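PDB 6HCP: BauA from Acinetobacter baumannii, which serves as the TonB-dependent outer-membrane receptor that takes up ferric preacinetobactin and so supplies the bacterium with iron. Local coordinates for residues A[125-130]-A[341-346]; A[244-249]-A[286-291]. All coordinates share one frame; numbering follows the deposited sequence. Where two conformers were deposited one is given.

Contact 1 (A[125-130]-A[341-346]). With EDO (1,2-ethanediol), chain L.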
ATOM      1  N   THR A 125       4.885   4.769  38.458  1.00 26.86           N
ATOM      2  CA  THR A 125       4.484   4.733  37.040  1.00 26.25           C
ATOM      3  C   THR A 125       3.279   3.831  36.823  1.00 27.05           C
ATOM      4  O   THR A 125       2.986   2.926  37.610  1.00 26.04           O
ATOM      5  CB  THR A 125       5.669   4.285  36.168  1.00 27.70           C
ATOM      6  OG1 THR A 125       6.262   3.134  36.768  1.00 29.46           O
ATOM      7  CG2 THR A 125       6.717   5.357  35.993  1.00 29.26           C
ATOM      8  N   PRO A 126       2.556   3.993  35.693  1.00 27.86           N
ATOM      9  CA  PRO A 126       1.447   3.099  35.370  1.00 26.66           C
ATOM     10  C   PRO A 126       1.882   1.630  35.338  1.00 23.86           C
ATOM     11  O   PRO A 126       3.003   1.334  34.959  1.00 26.81           O
ATOM     12  CB  PRO A 126       0.986   3.613  33.999  1.00 25.03           C
ATOM     13  CG  PRO A 126       1.344   5.074  34.040  1.00 26.68           C
ATOM     14  CD  PRO A 126       2.684   5.109  34.742  1.00 25.71           C
ATOM     15  N   PHE A 127       0.985   0.743  35.761  1.00 25.15           N
ATOM     16  CA  PHE A 127       1.339  -0.647  36.054  1.00 25.24           C
ATOM     17  C   PHE A 127       1.752  -1.414  34.786  1.00 25.37           C
ATOM     18  O   PHE A 127       2.716  -2.146  34.810  1.00 22.95           O
ATOM     19  CB  PHE A 127       0.153  -1.339  36.716  1.00 26.32           C
ATOM     20  CG  PHE A 127       0.494  -2.583  37.494  1.00 28.08           C
ATOM     21  CD1 PHE A 127       1.065  -2.499  38.754  1.00 31.93           C
ATOM     22  CD2 PHE A 127       0.169  -3.840  37.008  1.00 25.75           C
ATOM     23  CE1 PHE A 127       1.270  -3.646  39.514  1.00 26.51           C
ATOM     24  CE2 PHE A 127       0.411  -4.984  37.751  1.00 29.75           C
ATOM     25  CZ  PHE A 127       0.975  -4.886  39.006  1.00 26.35           C
ATOM     26  N   TYR A 128       1.017  -1.238  33.680  1.00 22.47           N
ATOM     27  CA  TYR A 128       1.156  -2.132  32.522  1.00 26.30           C
ATOM     28  C   TYR A 128       1.433  -1.376  31.211  1.00 26.36           C
ATOM     29  O   TYR A 128       1.957  -1.974  30.271  1.00 25.26           O
ATOM     30  CB  TYR A 128      -0.101  -2.979  32.344  1.00 23.43           C
ATOM     31  CG  TYR A 128      -0.201  -4.214  33.191  1.00 22.03           C
ATOM     32  CD1 TYR A 128       0.919  -4.922  33.606  1.00 26.23           C
ATOM     33  CD2 TYR A 128      -1.438  -4.649  33.630  1.00 24.38           C
ATOM     34  CE1 TYR A 128       0.800  -6.097  34.331  1.00 25.49           C
ATOM     35  CE2 TYR A 128      -1.583  -5.847  34.307  1.00 25.73           C
ATOM     36  CZ  TYR A 128      -0.458  -6.540  34.711  1.00 25.11           C
ATOM     37  OH  TYR A 128      -0.624  -7.680  35.424  1.00 26.80           O
ATOM     38  N   ARG A 129       0.948  -0.137  31.071  1.00 25.28           N
ATOM     39  CA  ARG A 129       1.253   0.641  29.857  1.00 24.97           C
ATOM     40  C   ARG A 129       1.274   2.125  30.200  1.00 24.50           C
ATOM     41  O   ARG A 129       0.407   2.598  30.906  1.00 29.05           O
ATOM     42  CB  ARG A 129       0.233   0.355  28.746  1.00 25.75           C
ATOM     43  CG  ARG A 129       0.427   1.184  27.475  1.00 26.55           C
ATOM     44  CD  ARG A 129       0.062   0.390  26.225  1.00 33.22           C
ATOM     45  NE  ARG A 129      -1.297  -0.097  26.281  1.00 34.48           N
ATOM     46  CZ  ARG A 129      -1.667  -1.359  26.156  1.00 31.16           C
ATOM     47  NH1 ARG A 129      -0.860  -2.256  25.586  1.00 29.83           N
ATOM     48  NH2 ARG A 129      -2.908  -1.671  26.480  1.00 30.31           N
ATOM     49  N   THR A 130       2.291   2.820  29.686  1.00 26.45           N
ATOM     50  CA  THR A 130       2.518   4.207  29.952  1.00 26.47           C
ATOM     51  C   THR A 130       2.542   4.980  28.631  1.00 29.32           C
ATOM     52  O   THR A 130       3.472   4.825  27.848  1.00 26.11           O
ATOM     53  CB  THR A 130       3.812   4.418  30.757  1.00 27.56           C
ATOM     54  OG1 THR A 130       3.661   3.741  32.007  1.00 27.06           O
ATOM     55  CG2 THR A 130       4.097   5.883  31.006  1.00 29.63           C
ATOM     56  N   PHE A 341      -7.822  -6.570  39.643  1.00 26.69           N
ATOM     57  CA  PHE A 341      -7.064  -6.348  40.865  1.00 27.91           C
ATOM     58  C   PHE A 341      -6.918  -4.847  41.095  1.00 28.48           C
ATOM     59  O   PHE A 341      -6.952  -4.021  40.172  1.00 26.66           O
ATOM     60  CB  PHE A 341      -5.742  -7.127  40.840  1.00 25.16           C
ATOM     61  CG  PHE A 341      -4.744  -6.687  39.794  1.00 26.66           C
ATOM     62  CD1 PHE A 341      -3.932  -5.583  39.993  1.00 28.48           C
ATOM     63  CD2 PHE A 341      -4.623  -7.397  38.612  1.00 29.01           C
ATOM     64  CE1 PHE A 341      -3.025  -5.177  39.018  1.00 30.13           C
ATOM     65  CE2 PHE A 341      -3.703  -7.013  37.650  1.00 30.79           C
ATOM     66  CZ  PHE A 341      -2.912  -5.906  37.850  1.00 26.43           C
ATOM     67  N   ASP A 342      -6.854  -4.497  42.380  1.00 27.17           N
ATOM     68  CA  ASP A 342      -6.622  -3.144  42.839  1.00 28.04           C
ATOM     69  C   ASP A 342      -5.363  -3.168  43.701  1.00 29.13           C
ATOM     70  O   ASP A 342      -5.252  -4.038  44.575  1.00 29.13           O
ATOM     71  CB  ASP A 342      -7.785  -2.619  43.692  1.00 32.78           C
ATOM     72  CG  ASP A 342      -9.131  -2.583  42.974  1.00 38.73           C
ATOM     73  OD1 ASP A 342      -9.136  -2.360  41.753  1.00 34.30           O
ATOM     74  OD2 ASP A 342     -10.140  -2.956  43.609  1.00 41.96           O
ATOM     75  N   VAL A 343      -4.446  -2.239  43.466  1.00 30.22           N
ATOM     76  CA  VAL A 343      -3.210  -2.214  44.250  1.00 31.90           C
ATOM     77  C   VAL A 343      -2.884  -0.771  44.650  1.00 29.04           C
ATOM     78  O   VAL A 343      -3.011   0.187  43.854  1.00 28.97           O
ATOM     79  CB  VAL A 343      -2.066  -2.955  43.537  1.00 36.16           C
ATOM     80  CG1 VAL A 343      -2.018  -2.687  42.061  1.00 34.56           C
ATOM     81  CG2 VAL A 343      -0.698  -2.741  44.172  1.00 32.34           C
ATOM     82  N   ASP A 344      -2.574  -0.612  45.941  0.50 26.89           N
ATOM     83  CA  ASP A 344      -2.147   0.649  46.533  0.50 27.96           C
ATOM     84  C   ASP A 344      -0.663   0.540  46.904  0.50 26.84           C
ATOM     85  O   ASP A 344      -0.272  -0.367  47.648  0.50 30.37           O
ATOM     86  CB  ASP A 344      -2.967   0.972  47.786  0.50 32.69           C
ATOM     87  CG  ASP A 344      -4.414   1.347  47.503  0.50 34.65           C
ATOM     88  OD1 ASP A 344      -4.679   1.883  46.420  0.50 38.56           O
ATOM     89  OD2 ASP A 344      -5.260   1.106  48.374  0.50 37.41           O
ATOM     90  N   LYS A 345       0.136   1.479  46.390  1.00 26.11           N
ATOM     91  CA  LYS A 345       1.579   1.444  46.491  1.00 28.91           C
ATOM     92  C   LYS A 345       2.057   2.695  47.237  1.00 27.45           C
ATOM     93  O   LYS A 345       1.548   3.786  47.007  1.00 26.51           O
ATOM     94  CB  LYS A 345       2.199   1.412  45.090  1.00 26.73           C
ATOM     95  CG  LYS A 345       1.987   0.133  44.295  1.00 29.92           C
ATOM     96  CD  LYS A 345       2.130   0.291  42.776  1.00 28.19           C
ATOM     97  CE  LYS A 345       0.771   0.488  42.124  1.00 33.29           C
ATOM     98  NZ  LYS A 345       0.832   1.332  40.913  1.00 34.43           N
ATOM     99  N   LYS A 346       3.150   2.537  47.989  1.00 29.21           N
ATOM    100  CA  LYS A 346       3.895   3.645  48.570  1.00 27.15           C
ATOM    101  C   LYS A 346       5.388   3.359  48.471  1.00 24.72           C
ATOM    102  O   LYS A 346       5.806   2.214  48.602  1.00 27.97           O
ATOM    103  CB  LYS A 346       3.524   3.818  50.049  1.00 36.20           C
ATOM    104  CG  LYS A 346       2.072   4.193  50.317  1.00 47.98           C
ATOM    105  CD  LYS A 346       1.760   4.307  51.811  1.00 59.45           C
ATOM    106  CE  LYS A 346       0.306   4.047  52.152  1.00 71.88           C
ATOM    107  NZ  LYS A 346      -0.607   4.837  51.295  1.00 65.55           N
TER
HETATM  108  C1  EDO L 809      -7.323  -2.192  47.488  1.00 51.48           C
HETATM  109  O1  EDO L 809      -7.053  -0.798  47.649  1.00 61.71           O
HETATM  110  C2  EDO L 809      -6.024  -2.940  47.727  1.00 44.00           C
HETATM  111  O2  EDO L 809      -5.385  -2.478  48.923  1.00 48.52           O
HETATM  112  O   HOH W   1       2.860   0.556  39.096  1.00 38.96           O

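Contact 2 (A[244-249]-A[286-291]). With C8E ((hydroxyethyloxy)tri(ethyloxy)octane), chain B; EDO (1,2-ethanediol), chain Z.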
ATOM      1  N   ALA A 244       2.356  14.690  39.709  1.00 30.38           N
ATOM      2  CA  ALA A 244       1.156  13.901  39.883  1.00 30.72           C
ATOM      3  C   ALA A 244       0.523  13.626  38.516  1.00 31.69           C
ATOM      4  O   ALA A 244       0.597  14.464  37.620  1.00 32.23           O
ATOM      5  CB  ALA A 244       0.178  14.609  40.783  1.00 33.76           C
ATOM      6  N   TYR A 245      -0.164  12.488  38.401  1.00 29.80           N
ATOM      7  CA  TYR A 245      -0.845  12.176  37.162  1.00 28.57           C
ATOM      8  C   TYR A 245      -2.036  11.277  37.438  1.00 26.51           C
ATOM      9  O   TYR A 245      -2.106  10.564  38.452  1.00 27.52           O
ATOM     10  CB  TYR A 245       0.137  11.546  36.176  1.00 29.06           C
ATOM     11  CG  TYR A 245       0.429  10.099  36.476  1.00 26.67           C
ATOM     12  CD1 TYR A 245      -0.417   9.102  36.041  1.00 26.77           C
ATOM     13  CD2 TYR A 245       1.457   9.749  37.331  1.00 28.79           C
ATOM     14  CE1 TYR A 245      -0.228   7.777  36.404  1.00 29.81           C
ATOM     15  CE2 TYR A 245       1.685   8.426  37.675  1.00 28.64           C
ATOM     16  CZ  TYR A 245       0.840   7.435  37.212  1.00 29.62           C
ATOM     17  OH  TYR A 245       1.020   6.130  37.583  1.00 27.91           O
ATOM     18  N   ASP A 246      -2.960  11.281  36.473  1.00 27.86           N
ATOM     19  CA  ASP A 246      -4.107  10.424  36.457  1.00 27.14           C
ATOM     20  C   ASP A 246      -4.236   9.898  35.023  1.00 29.43           C
ATOM     21  O   ASP A 246      -4.248  10.712  34.074  1.00 29.87           O
ATOM     22  CB  ASP A 246      -5.342  11.222  36.889  1.00 35.54           C
ATOM     23  CG  ASP A 246      -6.645  10.452  37.003  1.00 45.45           C
ATOM     24  OD1 ASP A 246      -6.663   9.231  36.769  1.00 51.19           O
ATOM     25  OD2 ASP A 246      -7.658  11.102  37.296  1.00 60.07           O
ATOM     26  N   ALA A 247      -4.219   8.567  34.870  1.00 28.05           N
ATOM     27  CA  ALA A 247      -4.137   7.939  33.524  1.00 28.80           C
ATOM     28  C   ALA A 247      -5.209   6.866  33.388  1.00 28.26           C
ATOM     29  O   ALA A 247      -5.593   6.205  34.350  1.00 28.22           O
ATOM     30  CB  ALA A 247      -2.753   7.371  33.271  1.00 30.12           C
ATOM     31  N   LEU A 248      -5.620   6.646  32.133  1.00 27.48           N
ATOM     32  CA  LEU A 248      -6.512   5.573  31.762  1.00 29.66           C
ATOM     33  C   LEU A 248      -5.962   4.933  30.481  1.00 27.75           C
ATOM     34  O   LEU A 248      -5.492   5.652  29.599  1.00 26.29           O
ATOM     35  CB  LEU A 248      -7.913   6.135  31.510  1.00 34.24           C
ATOM     36  CG  LEU A 248      -8.867   5.196  30.779  1.00 36.98           C
ATOM     37  CD1 LEU A 248      -9.390   4.129  31.722  1.00 45.03           C
ATOM     38  CD2 LEU A 248     -10.030   5.958  30.162  1.00 43.33           C
ATOM     39  N   ASP A 249      -5.994   3.603  30.441  1.00 27.01           N
ATOM     40  CA  ASP A 249      -5.664   2.811  29.254  1.00 29.43           C
ATOM     41  C   ASP A 249      -6.780   1.782  29.100  1.00 31.17           C
ATOM     42  O   ASP A 249      -7.122   1.070  30.060  1.00 31.41           O
ATOM     43  CB  ASP A 249      -4.278   2.169  29.392  1.00 31.06           C
ATOM     44  CG  ASP A 249      -3.885   1.258  28.231  1.00 34.09           C
ATOM     45  OD1 ASP A 249      -3.358   1.784  27.241  1.00 36.85           O
ATOM     46  OD2 ASP A 249      -4.296   0.091  28.243  1.00 47.30           O
ATOM     47  N   LYS A 286      -6.641   1.825  35.215  1.00 29.25           N
ATOM     48  CA  LYS A 286      -6.576   3.174  35.723  1.00 29.32           C
ATOM     49  C   LYS A 286      -5.388   3.267  36.680  1.00 28.82           C
ATOM     50  O   LYS A 286      -5.300   2.476  37.604  1.00 30.58           O
ATOM     51  CB  LYS A 286      -7.869   3.525  36.466  1.00 31.92           C
ATOM     52  CG  LYS A 286      -9.129   3.599  35.610  1.00 39.99           C
ATOM     53  CD  LYS A 286     -10.372   3.960  36.420  1.00 48.21           C
ATOM     54  CE  LYS A 286     -11.641   3.926  35.593  1.00 59.12           C
ATOM     55  NZ  LYS A 286     -12.857   3.985  36.438  1.00 65.10           N
ATOM     56  N   ASP A 287      -4.517   4.241  36.445  1.00 26.70           N
ATOM     57  CA  ASP A 287      -3.352   4.481  37.252  1.00 30.78           C
ATOM     58  C   ASP A 287      -3.374   5.936  37.711  1.00 30.39           C
ATOM     59  O   ASP A 287      -3.616   6.845  36.920  1.00 28.86           O
ATOM     60  CB  ASP A 287      -2.065   4.213  36.482  1.00 29.43           C
ATOM     61  CG  ASP A 287      -1.849   2.738  36.180  1.00 35.32           C
ATOM     62  OD1 ASP A 287      -1.340   2.015  37.073  1.00 31.09           O
ATOM     63  OD2 ASP A 287      -2.243   2.308  35.077  1.00 33.43           O
ATOM     64  N   LYS A 288      -3.094   6.139  38.998  1.00 26.93           N
ATOM     65  CA  LYS A 288      -2.951   7.480  39.563  1.00 29.73           C
ATOM     66  C   LYS A 288      -1.694   7.487  40.423  1.00 27.16           C
ATOM     67  O   LYS A 288      -1.473   6.537  41.181  1.00 31.35           O
ATOM     68  CB  LYS A 288      -4.168   7.842  40.421  1.00 35.97           C
ATOM     69  CG  LYS A 288      -5.507   7.780  39.704  1.00 50.58           C
ATOM     70  CD  LYS A 288      -6.700   8.163  40.570  1.00 60.53           C
ATOM     71  CE  LYS A 288      -8.011   7.868  39.872  1.00 67.29           C
ATOM     72  NZ  LYS A 288      -9.171   8.332  40.664  1.00 78.73           N
ATOM     73  N   GLY A 289      -0.854   8.502  40.253  1.00 27.26           N
ATOM     74  CA  GLY A 289       0.406   8.563  41.005  1.00 30.38           C
ATOM     75  C   GLY A 289       0.760   9.973  41.424  1.00 32.56           C
ATOM     76  O   GLY A 289       0.401  10.934  40.768  1.00 31.04           O
ATOM     77  N   ALA A 290       1.637  10.080  42.423  1.00 30.04           N
ATOM     78  CA  ALA A 290       2.130  11.370  42.889  1.00 32.62           C
ATOM     79  C   ALA A 290       3.430  11.139  43.652  1.00 30.50           C
ATOM     80  O   ALA A 290       3.606  10.083  44.276  1.00 29.07           O
ATOM     81  CB  ALA A 290       1.097  12.045  43.763  1.00 32.17           C
ATOM     82  N   MET A 291       4.392  12.035  43.445  1.00 29.77           N
ATOM     83  CA  MET A 291       5.650  11.946  44.166  1.00 30.74           C
ATOM     84  C   MET A 291       6.201  13.340  44.456  1.00 31.79           C
ATOM     85  O   MET A 291       5.846  14.321  43.805  1.00 30.54           O
ATOM     86  CB  MET A 291       6.702  11.156  43.395  1.00 30.07           C
ATOM     87  CG  MET A 291       7.044  11.743  42.045  1.00 28.47           C
ATOM     88  SD  MET A 291       8.286  10.725  41.206  1.00 31.70           S
ATOM     89  CE  MET A 291       9.748  11.003  42.201  1.00 31.04           C
TER
HETATM   90  C1  C8E B 832      -9.406   9.567  33.633  1.00 63.09           C
HETATM   91  C2  C8E B 832      -7.955   9.870  33.322  1.00 54.76           C
HETATM   92  C3  C8E B 832      -7.645  11.365  33.239  1.00 58.54           C
HETATM   93  C4  C8E B 832      -8.552  12.098  32.252  1.00 76.31           C
HETATM   94  C5  C8E B 832      -8.011  13.486  31.909  1.00 66.99           C
HETATM   95  C6  C8E B 832      -8.471  13.936  30.527  1.00 68.21           C
HETATM   96  C7  C8E B 832      -7.758  15.200  30.064  1.00 64.49           C
HETATM   97  C8  C8E B 832      -8.304  15.658  28.712  1.00 69.01           C
HETATM   98  O9  C8E B 832      -7.311  16.391  27.983  1.00 64.88           O
HETATM   99  C10 C8E B 832      -7.728  16.800  26.682  1.00 52.56           C
HETATM  100  C11 C8E B 832      -6.800  17.888  26.188  1.00 60.95           C
HETATM  101  O12 C8E B 832      -6.687  17.803  24.775  1.00 65.30           O
HETATM  102  C1  EDO Z 823      -4.030  -2.461  30.333  1.00 32.69           C
HETATM  103  O1  EDO Z 823      -5.196  -1.647  30.069  1.00 49.30           O
HETATM  104  C2  EDO Z 823      -2.782  -1.659  30.104  1.00 44.80           C
HETATM  105  O2  EDO Z 823      -2.628  -0.690  31.158  1.00 55.23           O
HETATM  106  O   HOH W   2       0.347   3.306  39.107  1.00 37.08           O

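Contact 1 (A[125-130]-A[341-346])
The ammonium of Lys345 reaches off the barrel wall toward Thr125 of the plug and is gripped by a water and two hydroxyls. Its NZ gives a hydrogen bond to the water, 2.8 Å from the water oxygen, and that water in turn donates to Thr125 O, also at 2.8 Å. The hydroxyls, Ser311 OG and Thr313 OG1, belong to the adjoining strand 302-318. The same nitrogen sits near the plane of the Phe127 ring, at its edge, 4.4 Å from CD1.

The rest of the contact is apolar. Phe127 projects from the plug loop to the wall, its chi1 of -160° turning CG away from the backbone N, and its ring meets Phe341 obliquely: centroids are 5.2 Å apart and the planes turned by 59°. Phe341 CE1 lies over one face of Phe127, while CE2 of Phe127 comes to 3.4 Å from Phe341 CZ. Tyr128 reaches Phe341 from the opposite direction, its CE2 and OH both 3.8 Å from Phe341 CZ. Within the loop, Phe127 CD2 rides above the centre of the Tyr128 ring, so the three aromatics form one cluster. Val343 adds CG1 against CE1 of Phe127.

No direct hydrogen bond joins 125-130 to 341-346. Plug and barrel meet here through a water bridge and aromatic packing; the water and hydroxyls around NZ are neutral, so the lysine charge is probably spread over dipoles rather than paired with a carboxylate here.

Contact 2 (A[244-249]-A[286-291])
Tyr245 and Gly289 face each other as a hydrogen-bonded pair of two neighbouring antiparallel strands in the wall of the TonB-dependent receptor barrel. Tyr245 N donates to Gly289 O at 2.9 Å, and Gly289 N donates in return to Tyr245 O. From CB, on the face that carries Ala247 and Asp287, the tyrosine swings across to the partner strand because its CG lies between the backbone N and carbonyl carbon (chi1 77°). CD2 then passes Gly289 O; CE2 rests 3.6 Å from Gly289 CA; on the ring's other branch, CE1 comes to 3.6 Å from Asp287 O. CZ approaches Gly289 N, which lies under one ring face, offset toward the rim. This is the tyrosine–glycine arrangement called mortise–tenon in transmembrane beta-barrels, the ring filling the place a side chain would take. At the tip, OH bonds to Ile124 O of the plug, and a water donates weakly to Tyr245 OH. That water also donates to Asp287 OD1, itself bonded to Thr313 OG1 of strand 302-318.

The opposite face carries Ala244, Asp246 and Leu248, and a detergent alkyl chain lies against it. There Asp246 and Lys288 run side by side without a salt bridge: OD1 of Asp246 touches Lys288 CG at 3.5 Å, but its OD2 stays 4.6 Å from NZ.

Overall arrangement
Contacts 1 and 2 lie about 8 Å apart between centres, and the plug loop 125-130 touches both. In contact 1 it meets strand 331-358; the same loop also bonds to the strand pair of contact 2. Phe127 serves both, using its ring in contact 1 and its backbone N toward Asp287, where it probably donates to OD1 at 3.0 Å. Arg129 NH2 makes a salt bridge of 2.9 Å to Asp249 OD2. Thr313, on the strand 302-318 that lies between the two sites, bonds to both Lys345 NZ and Asp287 OD1, tying them through one hydroxyl. Ethanediol on Asp249 probably comes from the crystallisation liquor. Together these contacts fix one plug loop against several consecutive wall strands.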